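Local coordinates for protein putative O-GlcNAcase nagJ (PDB 6PV5) that is a family 84 glycoside hydrolase, probably a hexosaminidase; this chain holds its N-terminal, catalytic and post-catalytic helical parts, at residues K187-Y196 with K216-K225; P334-S345 with D367-V377. All blocks are in the same frame, centred on the assembly; numbering follows the deposited sequence. Where two conformers were deposited one is given.

In the fold
Each interaction pairs two adjacent parallel strands of one eight-stranded (beta/alpha)8 barrel. Interaction 1 joins the first and second strands, and interaction 2 the fifth and sixth. Their centres lie about 14 Å apart, and their side chains meet across the barrel. K187 NZ forms a salt bridge with E369 OE2 at 2.6 Å. In the interior M188 CE packs on I336 CD1 at 3.6 Å, and I221 CD1 lies 4.2 Å from M371 SD. The loops after the strands lead to the predicted proton donor D305. The K225 side chain of interaction 1 is about 5 Å from that of D305, while Y342 OH of interaction 2 hydrogen-bonds to D305 OD1.

Interaction 1: K187-Y196 with K216-K225; sequences KMRAVVEGFY and KMNAYIYAPK
R189 and N218 cross at about a right angle where the first two strands of the (beta/alpha)8 barrel begin. The strands belong to a beta-alpha-beta unit with helix 202-214 between them. N218 uses both ends of its amide. OD1 accepts from R189 N at 2.9 Å, in a nearly straight bond. ND2 donates to K187 O at 2.8 Å, with that oxygen in the amide plane. CG of N218 sits between its backbone N and carbonyl carbon (chi1 65°), which folds the amide back toward the first strand. It also lies over one face of the R189 guanidinium, the two planes 44° apart. R189 grips K216 O side-on, with NE and NH2 both donating to the one oxygen. E130 adds a salt bridge to R189 and a hydrogen bond to N218.

Further along, A190, V192, A219 and I221 face the barrel interior. M188 CE presses on A219 CB at 3.4 Å, tighter than usual. On the other face M217 CE meets V191 CG2 at 3.8 Å, and both residues touch Y212 of helix 202-214.

E193 and Y220 run side by side and point the same way. R205 forms a salt bridge to E193 OE2, and W200 N bonds to OE1. Y220 OH donates to E193 OE2 at 2.9 Å, meeting the carboxylate on its anti side, 28° out of its plane.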
loop_
_atom_site.group_PDB
_atom_site.type_symbol
_atom_site.label_atom_id
_atom_site.label_comp_id
_atom_site.label_asym_id
_atom_site.label_seq_id
_atom_site.Cartn_x
_atom_site.Cartn_y
_atom_site.Cartn_z
ATOM N N LYS A 187 -8.863 -10.535 -3.057
ATOM C CA LYS A 187 -8.137 -11.789 -3.173
ATOM C C LYS A 187 -6.712 -11.501 -3.619
ATOM O O LYS A 187 -5.823 -12.336 -3.439
ATOM C CB LYS A 187 -8.799 -12.742 -4.173
ATOM C CG LYS A 187 -8.734 -12.285 -5.623
ATOM C CD LYS A 187 -9.341 -13.263 -6.618
ATOM C CE LYS A 187 -9.142 -12.777 -8.039
ATOM N NZ LYS A 187 -9.460 -13.815 -9.051
ATOM N N MET A 188 -6.532 -10.347 -4.274
ATOM C CA MET A 188 -5.199 -9.878 -4.604
ATOM C C MET A 188 -4.981 -8.494 -3.991
ATOM O O MET A 188 -5.744 -7.559 -4.253
ATOM C CB MET A 188 -4.946 -9.834 -6.107
ATOM C CG MET A 188 -3.466 -9.826 -6.397
ATOM S SD MET A 188 -3.010 -9.248 -8.031
ATOM C CE MET A 188 -1.401 -10.025 -8.156
ATOM N N ARG A 189 -3.946 -8.420 -3.144
ATOM C CA ARG A 189 -3.536 -7.224 -2.417
ATOM C C ARG A 189 -2.053 -7.006 -2.700
ATOM O O ARG A 189 -1.223 -7.693 -2.128
ATOM C CB ARG A 189 -3.787 -7.406 -0.920
ATOM C CG ARG A 189 -5.232 -7.735 -0.577
ATOM C CD ARG A 189 -5.456 -8.286 0.822
ATOM N NE ARG A 189 -4.489 -9.335 1.145
ATOM C CZ ARG A 189 -4.581 -10.610 0.760
ATOM N NH1 ARG A 189 -5.599 -11.018 0.011
ATOM N NH2 ARG A 189 -3.644 -11.472 1.126
ATOM N N ALA A 190 -1.740 -6.101 -3.639
ATOM C CA ALA A 190 -0.420 -6.075 -4.243
ATOM C C ALA A 190 0.192 -4.679 -4.129
ATOM O O ALA A 190 -0.491 -3.681 -3.879
ATOM C CB ALA A 190 -0.533 -6.448 -5.702
ATOM N N VAL A 191 1.500 -4.637 -4.372
ATOM C CA VAL A 191 2.214 -3.416 -4.686
ATOM C C VAL A 191 2.834 -3.643 -6.053
ATOM O O VAL A 191 3.358 -4.724 -6.294
ATOM C CB VAL A 191 3.269 -3.116 -3.599
ATOM C CG1 VAL A 191 4.144 -1.911 -3.920
ATOM C CG2 VAL A 191 2.629 -2.970 -2.231
ATOM N N VAL A 192 2.733 -2.647 -6.946
ATOM C CA VAL A 192 3.422 -2.699 -8.229
ATOM C C VAL A 192 4.575 -1.702 -8.176
ATOM O O VAL A 192 4.393 -0.573 -7.741
ATOM C CB VAL A 192 2.495 -2.426 -9.436
ATOM C CG1 VAL A 192 1.737 -1.092 -9.318
ATOM C CG2 VAL A 192 3.258 -2.529 -10.767
ATOM N N GLU A 193 5.764 -2.124 -8.611
ATOM C CA GLU A 193 6.825 -1.173 -8.896
ATOM C C GLU A 193 6.550 -0.486 -10.232
ATOM O O GLU A 193 7.175 -0.791 -11.242
ATOM C CB GLU A 193 8.195 -1.855 -8.834
ATOM C CG GLU A 193 9.344 -0.856 -8.769
ATOM C CD GLU A 193 10.744 -1.365 -8.434
ATOM O OE1 GLU A 193 11.701 -0.754 -8.913
ATOM O OE2 GLU A 193 10.871 -2.344 -7.671
ATOM N N GLY A 194 5.635 0.486 -10.233
ATOM C CA GLY A 194 5.214 1.069 -11.492
ATOM C C GLY A 194 5.491 2.567 -11.622
ATOM O O GLY A 194 4.915 3.206 -12.489
ATOM N N PHE A 195 6.395 3.134 -10.811
ATOM C CA PHE A 195 6.748 4.544 -10.964
ATOM C C PHE A 195 7.849 4.702 -12.012
ATOM O O PHE A 195 8.656 3.784 -12.196
ATOM C CB PHE A 195 7.293 5.108 -9.646
ATOM C CG PHE A 195 8.229 4.166 -8.941
ATOM C CD1 PHE A 195 9.564 4.088 -9.316
ATOM C CD2 PHE A 195 7.758 3.313 -7.959
ATOM C CE1 PHE A 195 10.423 3.204 -8.691
ATOM C CE2 PHE A 195 8.617 2.415 -7.348
ATOM C CZ PHE A 195 9.940 2.352 -7.732
ATOM N N TYR A 196 7.875 5.867 -12.683
ATOM C CA TYR A 196 9.074 6.334 -13.368
ATOM C C TYR A 196 10.060 6.939 -12.362
ATOM O O TYR A 196 9.693 7.308 -11.239
ATOM C CB TYR A 196 8.803 7.121 -14.663
ATOM C CG TYR A 196 7.843 8.291 -14.665
ATOM C CD1 TYR A 196 8.248 9.562 -14.265
ATOM C CD2 TYR A 196 6.557 8.177 -15.190
ATOM C CE1 TYR A 196 7.387 10.657 -14.310
ATOM C CE2 TYR A 196 5.683 9.261 -15.234
ATOM C CZ TYR A 196 6.092 10.513 -14.788
ATOM O OH TYR A 196 5.237 11.591 -14.808
ATOM N N LYS A 216 0.191 -8.979 5.320
ATOM C CA LYS A 216 -0.757 -9.846 4.635
ATOM C C LYS A 216 -1.086 -9.302 3.246
ATOM O O LYS A 216 -2.176 -9.554 2.737
ATOM C CB LYS A 216 -2.017 -10.085 5.476
ATOM C CG LYS A 216 -1.792 -10.627 6.886
ATOM C CD LYS A 216 -3.069 -10.900 7.625
ATOM C CE LYS A 216 -2.846 -11.408 9.033
ATOM N NZ LYS A 216 -2.900 -10.317 10.037
ATOM N N MET A 217 -0.133 -8.597 2.625
ATOM C CA MET A 217 -0.229 -8.315 1.200
ATOM C C MET A 217 0.420 -9.469 0.448
ATOM O O MET A 217 1.531 -9.861 0.771
ATOM C CB MET A 217 0.496 -7.026 0.815
ATOM C CG MET A 217 0.097 -5.831 1.672
ATOM S SD MET A 217 0.700 -4.260 0.965
ATOM C CE MET A 217 -0.501 -4.005 -0.342
ATOM N N ASN A 218 -0.245 -9.947 -0.609
ATOM C CA ASN A 218 0.044 -11.275 -1.123
ATOM C C ASN A 218 0.655 -11.196 -2.512
ATOM O O ASN A 218 0.802 -12.225 -3.149
ATOM C CB ASN A 218 -1.196 -12.183 -1.081
ATOM C CG ASN A 218 -2.333 -11.753 -1.993
ATOM O OD1 ASN A 218 -2.256 -10.727 -2.675
ATOM N ND2 ASN A 218 -3.396 -12.544 -2.033
ATOM N N ALA A 219 0.994 -9.994 -3.005
ATOM C CA ALA A 219 1.636 -9.964 -4.308
ATOM C C ALA A 219 2.555 -8.758 -4.478
ATOM O O ALA A 219 2.286 -7.671 -3.980
ATOM C CB ALA A 219 0.596 -9.991 -5.406
ATOM N N TYR A 220 3.603 -8.967 -5.270
ATOM C CA TYR A 220 4.491 -7.913 -5.706
ATOM C C TYR A 220 4.612 -7.985 -7.217
ATOM O O TYR A 220 5.096 -8.976 -7.755
ATOM C CB TYR A 220 5.850 -8.067 -5.008
ATOM C CG TYR A 220 6.975 -7.267 -5.609
ATOM C CD1 TYR A 220 6.925 -5.879 -5.654
ATOM C CD2 TYR A 220 8.099 -7.895 -6.126
ATOM C CE1 TYR A 220 7.949 -5.142 -6.221
ATOM C CE2 TYR A 220 9.143 -7.171 -6.682
ATOM C CZ TYR A 220 9.070 -5.788 -6.725
ATOM O OH TYR A 220 10.095 -5.062 -7.266
ATOM N N ILE A 221 4.183 -6.919 -7.900
ATOM C CA ILE A 221 4.262 -6.897 -9.348
ATOM C C ILE A 221 5.568 -6.247 -9.779
ATOM O O ILE A 221 5.772 -5.034 -9.667
ATOM C CB ILE A 221 3.008 -6.264 -9.996
ATOM C CG1 ILE A 221 1.724 -6.928 -9.494
ATOM C CG2 ILE A 221 3.106 -6.325 -11.509
ATOM C CD1 ILE A 221 0.464 -6.317 -10.051
ATOM N N TYR A 222 6.464 -7.088 -10.295
ATOM C CA TYR A 222 7.763 -6.648 -10.761
ATOM C C TYR A 222 7.631 -6.027 -12.144
ATOM O O TYR A 222 7.615 -6.720 -13.164
ATOM C CB TYR A 222 8.751 -7.811 -10.683
ATOM C CG TYR A 222 10.162 -7.457 -11.066
ATOM C CD1 TYR A 222 11.036 -6.892 -10.144
ATOM C CD2 TYR A 222 10.629 -7.689 -12.351
ATOM C CE1 TYR A 222 12.337 -6.559 -10.496
ATOM C CE2 TYR A 222 11.927 -7.364 -12.714
ATOM C CZ TYR A 222 12.791 -6.821 -11.777
ATOM O OH TYR A 222 14.070 -6.493 -12.145
ATOM N N ALA A 223 7.543 -4.696 -12.185
ATOM C CA ALA A 223 7.307 -4.022 -13.456
ATOM C C ALA A 223 8.230 -2.814 -13.640
ATOM O O ALA A 223 7.805 -1.788 -14.157
ATOM C CB ALA A 223 5.840 -3.660 -13.564
ATOM N N PRO A 224 9.545 -2.903 -13.319
ATOM C CA PRO A 224 10.395 -1.716 -13.279
ATOM C C PRO A 224 10.610 -1.179 -14.687
ATOM O O PRO A 224 11.134 -1.889 -15.549
ATOM C CB PRO A 224 11.733 -2.199 -12.695
ATOM C CG PRO A 224 11.487 -3.631 -12.241
ATOM C CD PRO A 224 10.306 -4.136 -13.049
ATOM N N LYS A 225 10.237 0.094 -14.877
ATOM C CA LYS A 225 10.239 0.746 -16.177
ATOM C C LYS A 225 11.628 0.719 -16.802
ATOM O O LYS A 225 11.740 0.682 -18.022
ATOM C CB LYS A 225 9.677 2.169 -16.100
ATOM C CG LYS A 225 8.161 2.223 -16.237
ATOM C CD LYS A 225 7.511 3.453 -15.665
ATOM C CE LYS A 225 6.017 3.276 -15.481
ATOM N NZ LYS A 225 5.305 3.178 -16.777
HETATM O O HOH W 1 9.040 1.225 -12.153
#

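Interaction 2: P334-S345 with D367-V377; sequences PLITVPVEYWGS and DIEVMWTGNDV. With EDO (1,2-ethanediol), chain F.
I336 and M371 pack together in the tight part of this contact, with I336 CG2 3.6 Å from M371 CE. Here strands 336-338 and 369-372 run parallel. Their ladder alternates E369 N to L335 O, T337 N to E369 O and M371 N to T337 O. On the opposite face of the sheet T337 and V370 lie side by side, pointing the same way, with CG2 of each 3.8 Å apart. T337 OG1 bonds to I301 O on the preceding strand. P339 then closes over the strand end, its CG 3.8 Å from V370 CG1.

Beyond the strands the two loops stay joined. T373 N donates to Y342 O, and G344 N to G374 O at 2.7 Å in an almost straight bond (176°). With CG of W343 between its backbone N and carbonyl carbon (chi1 66°), the indole lies beside the 375-377 turn. V377 CG2 sits over its six-membered ring, 3.8 Å from the centroid. N375 O comes to the indole edge near CD1. T373 OG1 donates to D376 O at 2.8 Å and ties that turn together.

The outer ends are looser. At the strand starts, exposed P334 and D367 touch lightly, and a water links L335 N to D367 O. At the far end exposed S345 is held through its backbone N to N375 O. E341 leaves the pair; its OE2 forms a salt bridge with R309 and accepts from O1 of 1,2-ethanediol, probably a crystallisation molecule. Y342 instead reaches D305, the predicted proton donor. Loops at the C-terminal strand ends bordering the probable active site are characteristic of the (beta/alpha)8 barrel.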
loop_
_atom_site.group_PDB
_atom_site.type_symbol
_atom_site.label_atom_id
_atom_site.label_comp_id
_atom_site.label_asym_id
_atom_site.label_seq_id
_atom_site.Cartn_x
_atom_site.Cartn_y
_atom_site.Cartn_z
ATOM N N PRO A 334 -3.605 -17.146 -12.542
ATOM C CA PRO A 334 -4.264 -16.444 -13.654
ATOM C C PRO A 334 -3.414 -15.308 -14.225
ATOM O O PRO A 334 -2.678 -14.662 -13.488
ATOM C CB PRO A 334 -5.536 -15.892 -12.993
ATOM C CG PRO A 334 -5.835 -16.912 -11.911
ATOM C CD PRO A 334 -4.457 -17.225 -11.347
ATOM N N LEU A 335 -3.473 -15.118 -15.546
ATOM C CA LEU A 335 -2.758 -14.052 -16.220
ATOM C C LEU A 335 -3.384 -12.717 -15.811
ATOM O O LEU A 335 -4.572 -12.660 -15.491
ATOM C CB LEU A 335 -2.918 -14.253 -17.726
ATOM C CG LEU A 335 -2.245 -13.216 -18.628
ATOM C CD1 LEU A 335 -0.732 -13.257 -18.478
ATOM C CD2 LEU A 335 -2.615 -13.438 -20.085
ATOM N N ILE A 336 -2.560 -11.661 -15.819
ATOM C CA ILE A 336 -2.991 -10.319 -15.456
ATOM C C ILE A 336 -2.669 -9.413 -16.630
ATOM O O ILE A 336 -1.635 -9.594 -17.268
ATOM C CB ILE A 336 -2.244 -9.858 -14.191
ATOM C CG1 ILE A 336 -2.682 -10.655 -12.961
ATOM C CG2 ILE A 336 -2.383 -8.350 -13.996
ATOM C CD1 ILE A 336 -1.826 -10.398 -11.729
ATOM N N THR A 337 -3.571 -8.473 -16.935
ATOM C CA THR A 337 -3.282 -7.545 -18.020
ATOM C C THR A 337 -3.712 -6.127 -17.643
ATOM O O THR A 337 -4.417 -5.921 -16.655
ATOM C CB THR A 337 -3.930 -8.003 -19.338
ATOM O OG1 THR A 337 -3.372 -7.236 -20.402
ATOM C CG2 THR A 337 -5.433 -7.847 -19.371
ATOM N N VAL A 338 -3.286 -5.160 -18.463
ATOM C CA VAL A 338 -3.793 -3.798 -18.395
ATOM C C VAL A 338 -3.993 -3.310 -19.824
ATOM O O VAL A 338 -3.097 -3.416 -20.658
ATOM C CB VAL A 338 -2.898 -2.836 -17.566
ATOM C CG1 VAL A 338 -1.514 -2.694 -18.162
ATOM C CG2 VAL A 338 -3.522 -1.447 -17.453
ATOM N N PRO A 339 -5.180 -2.746 -20.141
ATOM C CA PRO A 339 -5.495 -2.323 -21.502
ATOM C C PRO A 339 -4.804 -1.015 -21.884
ATOM O O PRO A 339 -4.238 -0.331 -21.027
ATOM C CB PRO A 339 -7.020 -2.126 -21.509
ATOM C CG PRO A 339 -7.500 -2.424 -20.103
ATOM C CD PRO A 339 -6.292 -2.554 -19.209
ATOM N N VAL A 340 -4.887 -0.675 -23.176
ATOM C CA VAL A 340 -4.479 0.626 -23.672
ATOM C C VAL A 340 -5.373 1.700 -23.038
ATOM O O VAL A 340 -4.863 2.712 -22.574
ATOM C CB VAL A 340 -4.503 0.678 -25.214
ATOM C CG1 VAL A 340 -4.339 2.093 -25.747
ATOM C CG2 VAL A 340 -3.469 -0.248 -25.838
ATOM N N GLU A 341 -6.695 1.463 -23.015
ATOM C CA GLU A 341 -7.658 2.379 -22.417
ATOM C C GLU A 341 -7.834 1.996 -20.950
ATOM O O GLU A 341 -8.762 1.276 -20.596
ATOM C CB GLU A 341 -8.969 2.414 -23.227
ATOM C CG GLU A 341 -8.812 3.047 -24.605
ATOM C CD GLU A 341 -9.948 2.968 -25.626
ATOM O OE1 GLU A 341 -10.933 2.215 -25.419
ATOM O OE2 GLU A 341 -9.838 3.657 -26.653
ATOM N N TYR A 342 -6.922 2.459 -20.084
ATOM C CA TYR A 342 -6.855 1.855 -18.766
ATOM C C TYR A 342 -7.554 2.709 -17.721
ATOM O O TYR A 342 -7.645 2.278 -16.581
ATOM C CB TYR A 342 -5.427 1.512 -18.332
ATOM C CG TYR A 342 -4.430 2.641 -18.387
ATOM C CD1 TYR A 342 -3.612 2.818 -19.491
ATOM C CD2 TYR A 342 -4.303 3.535 -17.328
ATOM C CE1 TYR A 342 -2.704 3.865 -19.561
ATOM C CE2 TYR A 342 -3.392 4.573 -17.376
ATOM C CZ TYR A 342 -2.600 4.746 -18.492
ATOM O OH TYR A 342 -1.734 5.801 -18.527
ATOM N N TRP A 343 -8.033 3.899 -18.104
ATOM C CA TRP A 343 -8.853 4.680 -17.184
ATOM C C TRP A 343 -10.295 4.750 -17.690
ATOM O O TRP A 343 -10.555 4.655 -18.883
ATOM C CB TRP A 343 -8.210 6.049 -16.864
ATOM C CG TRP A 343 -8.103 7.015 -18.003
ATOM C CD1 TRP A 343 -8.961 8.043 -18.278
ATOM C CD2 TRP A 343 -7.091 7.065 -19.023
ATOM N NE1 TRP A 343 -8.568 8.716 -19.399
ATOM C CE2 TRP A 343 -7.397 8.163 -19.853
ATOM C CE3 TRP A 343 -5.941 6.313 -19.304
ATOM C CZ2 TRP A 343 -6.614 8.511 -20.953
ATOM C CZ3 TRP A 343 -5.165 6.661 -20.391
ATOM C CH2 TRP A 343 -5.505 7.736 -21.214
ATOM N N GLY A 344 -11.245 4.839 -16.761
ATOM C CA GLY A 344 -12.658 4.756 -17.095
ATOM C C GLY A 344 -13.082 5.685 -18.231
ATOM O O GLY A 344 -13.741 5.248 -19.183
ATOM N N SER A 345 -12.694 6.961 -18.129
ATOM C CA SER A 345 -13.087 7.938 -19.136
ATOM C C SER A 345 -12.532 7.609 -20.523
ATOM O O SER A 345 -13.176 7.936 -21.525
ATOM C CB SER A 345 -12.743 9.341 -18.708
ATOM O OG SER A 345 -13.467 9.642 -17.520
ATOM N N ASP A 367 -11.329 -15.321 -17.474
ATOM C CA ASP A 367 -10.526 -15.685 -16.316
ATOM C C ASP A 367 -9.191 -14.927 -16.318
ATOM O O ASP A 367 -8.350 -15.155 -15.447
ATOM C CB ASP A 367 -10.414 -17.209 -16.175
ATOM C CG ASP A 367 -9.646 -17.890 -17.294
ATOM O OD1 ASP A 367 -9.280 -17.196 -18.286
ATOM O OD2 ASP A 367 -9.415 -19.115 -17.171
ATOM N N ILE A 368 -8.996 -14.036 -17.307
ATOM C CA ILE A 368 -7.845 -13.143 -17.320
ATOM C C ILE A 368 -8.200 -11.895 -16.515
ATOM O O ILE A 368 -9.249 -11.310 -16.736
ATOM C CB ILE A 368 -7.417 -12.795 -18.756
ATOM C CG1 ILE A 368 -6.948 -14.038 -19.525
ATOM C CG2 ILE A 368 -6.368 -11.685 -18.742
ATOM C CD1 ILE A 368 -6.785 -13.825 -21.027
ATOM N N GLU A 369 -7.306 -11.502 -15.594
ATOM C CA GLU A 369 -7.506 -10.368 -14.704
ATOM C C GLU A 369 -7.141 -9.093 -15.455
ATOM O O GLU A 369 -6.205 -9.106 -16.249
ATOM C CB GLU A 369 -6.678 -10.557 -13.431
ATOM C CG GLU A 369 -6.873 -11.929 -12.792
ATOM C CD GLU A 369 -8.189 -12.097 -12.041
ATOM O OE1 GLU A 369 -9.080 -11.218 -12.182
ATOM O OE2 GLU A 369 -8.323 -13.091 -11.299
ATOM N N VAL A 370 -7.929 -8.026 -15.228
ATOM C CA VAL A 370 -7.770 -6.747 -15.910
ATOM C C VAL A 370 -7.697 -5.621 -14.877
ATOM O O VAL A 370 -8.596 -5.474 -14.045
ATOM C CB VAL A 370 -8.882 -6.472 -16.941
ATOM C CG1 VAL A 370 -8.656 -5.162 -17.686
ATOM C CG2 VAL A 370 -8.976 -7.593 -17.968
ATOM N N MET A 371 -6.626 -4.818 -14.992
ATOM C CA MET A 371 -6.344 -3.693 -14.107
ATOM C C MET A 371 -6.839 -2.408 -14.761
ATOM O O MET A 371 -6.761 -2.238 -15.975
ATOM C CB MET A 371 -4.838 -3.586 -13.807
ATOM C CG MET A 371 -4.350 -4.768 -12.958
ATOM S SD MET A 371 -2.588 -4.731 -12.445
ATOM C CE MET A 371 -1.703 -4.772 -14.000
ATOM N N TRP A 372 -7.387 -1.518 -13.937
ATOM C CA TRP A 372 -7.694 -0.187 -14.420
ATOM C C TRP A 372 -7.441 0.797 -13.284
ATOM O O TRP A 372 -7.269 0.377 -12.134
ATOM C CB TRP A 372 -9.132 -0.148 -14.982
ATOM C CG TRP A 372 -10.185 0.550 -14.171
ATOM C CD1 TRP A 372 -10.885 1.664 -14.551
ATOM C CD2 TRP A 372 -10.752 0.137 -12.911
ATOM N NE1 TRP A 372 -11.830 1.983 -13.607
ATOM C CE2 TRP A 372 -11.752 1.084 -12.576
ATOM C CE3 TRP A 372 -10.493 -0.910 -12.014
ATOM C CZ2 TRP A 372 -12.494 1.005 -11.398
ATOM C CZ3 TRP A 372 -11.230 -0.991 -10.855
ATOM C CH2 TRP A 372 -12.216 -0.049 -10.545
ATOM N N THR A 373 -7.382 2.097 -13.606
ATOM C CA THR A 373 -6.924 3.046 -12.595
ATOM C C THR A 373 -8.079 3.800 -11.931
ATOM O O THR A 373 -7.845 4.583 -11.002
ATOM C CB THR A 373 -5.895 4.013 -13.202
ATOM O OG1 THR A 373 -6.528 4.695 -14.290
ATOM C CG2 THR A 373 -4.631 3.316 -13.672
ATOM N N GLY A 374 -9.324 3.543 -12.373
ATOM C CA GLY A 374 -10.468 4.343 -11.949
ATOM C C GLY A 374 -10.883 5.287 -13.068
ATOM O O GLY A 374 -10.480 5.084 -14.212
ATOM N N ASN A 375 -11.657 6.332 -12.756
ATOM C CA ASN A 375 -12.192 7.170 -13.834
ATOM C C ASN A 375 -11.066 7.882 -14.575
ATOM O O ASN A 375 -11.178 8.132 -15.764
ATOM C CB ASN A 375 -13.201 8.225 -13.359
ATOM C CG ASN A 375 -14.465 7.619 -12.778
ATOM O OD1 ASN A 375 -14.741 6.438 -12.959
ATOM N ND2 ASN A 375 -15.240 8.418 -12.071
ATOM N N ASP A 376 -9.996 8.232 -13.853
ATOM C CA ASP A 376 -8.862 8.938 -14.435
ATOM C C ASP A 376 -7.580 8.142 -14.231
ATOM O O ASP A 376 -7.561 7.167 -13.487
ATOM C CB ASP A 376 -8.724 10.302 -13.759
ATOM C CG ASP A 376 -10.039 11.057 -13.867
ATOM O OD1 ASP A 376 -10.415 11.467 -15.013
ATOM O OD2 ASP A 376 -10.720 11.152 -12.835
ATOM N N VAL A 377 -6.500 8.611 -14.867
ATOM C CA VAL A 377 -5.170 8.114 -14.571
ATOM C C VAL A 377 -4.844 8.261 -13.086
ATOM O O VAL A 377 -4.385 7.309 -12.449
ATOM C CB VAL A 377 -4.138 8.791 -15.484
ATOM C CG1 VAL A 377 -2.733 8.232 -15.249
ATOM C CG2 VAL A 377 -4.555 8.624 -16.936
HETATM C C1 EDO F . -11.108 4.324 -29.735
HETATM O O1 EDO F . -11.163 3.220 -28.876
HETATM C C2 EDO F . -9.933 4.099 -30.512
HETATM O O2 EDO F . -10.166 2.826 -31.063
HETATM O O HOH W 2 -5.809 -16.504 -16.440
HETATM O O HOH W 3 -12.690 11.894 -16.107
#